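Local coordinates for inner kinetochore subunit cnp3 (Schizosaccharomyces pombe, PDB 6O2D), which is a component of the inner kinetochore, the complex that assembles on centromeric DNA and serves as a platform for the outer kinetochore, here represented by its cupin domain, at residues G96-T101 against V133-T138. Residues are numbered along the deposited sequence; the frame is centred on the assembly and turned at random.
Sequences GKIEVT and VRLYYT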
# COMPACT_ATOMS: atom_id res chain seq x y z
N GLY B 96 -17.83 -1.08 2.69
CA GLY B 96 -18.42 -0.43 3.84
C GLY B 96 -18.45 1.08 3.70
O GLY B 96 -18.16 1.65 2.64
N LYS B 97 -18.78 1.73 4.81
CA LYS B 97 -18.81 3.18 4.88
C LYS B 97 -18.10 3.65 6.14
O LYS B 97 -18.38 3.14 7.23
CB LYS B 97 -20.26 3.70 4.89
CG LYS B 97 -21.29 2.78 4.24
CD LYS B 97 -22.68 3.40 4.21
CE LYS B 97 -23.79 2.36 4.24
NZ LYS B 97 -24.19 1.94 5.60
N ILE B 98 -17.19 4.62 5.99
CA ILE B 98 -16.43 5.16 7.11
C ILE B 98 -16.40 6.68 7.00
O ILE B 98 -16.43 7.24 5.91
CB ILE B 98 -14.98 4.65 7.17
CG1 ILE B 98 -14.18 5.10 5.95
CG2 ILE B 98 -14.94 3.15 7.33
CD1 ILE B 98 -12.72 4.67 6.00
N GLU B 99 -16.31 7.33 8.16
CA GLU B 99 -16.03 8.75 8.28
C GLU B 99 -14.70 8.89 9.01
O GLU B 99 -14.53 8.35 10.11
CB GLU B 99 -17.13 9.48 9.04
CG GLU B 99 -16.91 10.98 9.20
CD GLU B 99 -17.19 11.46 10.61
OE1 GLU B 99 -17.30 12.68 10.83
OE2 GLU B 99 -17.31 10.61 11.52
N VAL B 100 -13.76 9.59 8.39
CA VAL B 100 -12.40 9.66 8.88
C VAL B 100 -11.97 11.11 9.07
O VAL B 100 -12.30 11.98 8.25
CB VAL B 100 -11.46 8.87 7.96
CG1 VAL B 100 -11.74 9.21 6.52
CG2 VAL B 100 -10.01 9.14 8.30
N THR B 101 -11.28 11.36 10.18
CA THR B 101 -10.57 12.61 10.51
C THR B 101 -9.07 12.49 10.35
O THR B 101 -8.44 11.61 10.97
CB THR B 101 -10.89 13.14 11.91
OG1 THR B 101 -12.25 12.88 12.31
CG2 THR B 101 -10.22 14.54 12.24
N VAL B 133 -16.75 -2.77 7.68
CA VAL B 133 -15.81 -2.15 6.76
C VAL B 133 -14.54 -2.97 6.80
O VAL B 133 -14.16 -3.48 7.86
CB VAL B 133 -15.52 -0.68 7.14
CG1 VAL B 133 -14.35 -0.14 6.31
CG2 VAL B 133 -16.78 0.16 6.97
N ARG B 134 -13.89 -3.12 5.65
CA ARG B 134 -12.70 -3.94 5.54
C ARG B 134 -11.72 -3.04 4.79
O ARG B 134 -12.07 -2.45 3.76
CB ARG B 134 -12.99 -5.25 4.78
CG ARG B 134 -11.76 -5.92 4.20
CD ARG B 134 -12.03 -7.07 3.20
NE ARG B 134 -13.08 -8.05 3.53
CZ ARG B 134 -13.04 -8.91 4.54
NH1 ARG B 134 -12.03 -8.90 5.40
NH2 ARG B 134 -14.05 -9.75 4.72
N LEU B 135 -10.49 -2.89 5.33
CA LEU B 135 -9.50 -2.01 4.74
C LEU B 135 -8.19 -2.73 4.48
O LEU B 135 -7.76 -3.56 5.28
CB LEU B 135 -9.20 -0.80 5.62
CG LEU B 135 -10.30 0.04 6.25
CD1 LEU B 135 -9.78 0.68 7.55
CD2 LEU B 135 -10.76 1.07 5.25
N TYR B 136 -7.54 -2.34 3.39
CA TYR B 136 -6.15 -2.71 3.13
C TYR B 136 -5.25 -1.56 3.56
O TYR B 136 -5.38 -0.45 3.04
CB TYR B 136 -5.96 -3.02 1.64
CG TYR B 136 -4.52 -3.23 1.26
CD1 TYR B 136 -3.83 -4.34 1.73
CD2 TYR B 136 -3.86 -2.33 0.44
CE1 TYR B 136 -2.52 -4.55 1.38
CE2 TYR B 136 -2.54 -2.54 0.09
CZ TYR B 136 -1.87 -3.65 0.57
OH TYR B 136 -0.56 -3.86 0.24
N TYR B 137 -4.34 -1.82 4.50
CA TYR B 137 -3.46 -0.78 5.00
C TYR B 137 -2.01 -1.06 4.66
O TYR B 137 -1.59 -2.21 4.54
CB TYR B 137 -3.60 -0.60 6.53
CG TYR B 137 -2.90 -1.65 7.38
CD1 TYR B 137 -1.55 -1.54 7.70
CD2 TYR B 137 -3.60 -2.74 7.89
CE1 TYR B 137 -0.90 -2.50 8.48
CE2 TYR B 137 -2.97 -3.70 8.68
CZ TYR B 137 -1.62 -3.58 8.96
OH TYR B 137 -1.00 -4.53 9.74
N THR B 138 -1.25 0.02 4.50
CA THR B 138 0.20 -0.04 4.42
C THR B 138 0.75 1.08 5.28
O THR B 138 0.17 2.17 5.33
CB THR B 138 0.71 0.10 2.97
OG1 THR B 138 0.57 1.45 2.53
CG2 THR B 138 -0.08 -0.80 2.01
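Val133 meets the 96-101 segment with both of its methyl branches. CG1 lies anti to its own backbone N (chi1 170°), which leaves CG2 beside that nitrogen and turned to the Gly96-Lys97 backbone. There Val133 CG2 is 3.6 Å from Gly96 CA and 3.3 Å from Lys97 N. Gly96 suits this place twice over: with no side chain, it lets the valine methyl lie against its main chain, and its positive phi of 103° is readily adopted by glycine where the chain turns out of strand 88-95.

Ile98 is the one side chain of 96-101 that packs on side chains of 133-138, its shaft crossing Val133 at about a right angle. Its CG2 touches both valine branches, at 3.5 Å from Val133 CG1 and 3.5 Å from Val133 CG2. The other branch, CG1 with CD1, is set between the backbone N and the carbonyl carbon (chi1 64°) and extends to meet Leu135, where Ile98 CD1 and Leu135 CD2 lie 4.2 Å apart. Branched aliphatic residues fit here because one isoleucine can address two residues of the facing strand. The CB of Lys97 is directed away from the 133-138 strand, and this residue is exposed, as suits a charged side chain.

No hydrogen bond joins the segments; they belong to different sheets. Ile93 touches both Ile98 and Leu135, while Ile125 also packs on Ile98, extending the apolar layer. On strand 133-140, Tyr136 instead hydrogen-bonds through OH to Ser90 of the second subunit. Apolar packing between two facing antiparallel sheets, near the turn linking strands 88-95 and 98-102, is characteristic of the cupin beta-barrel interior.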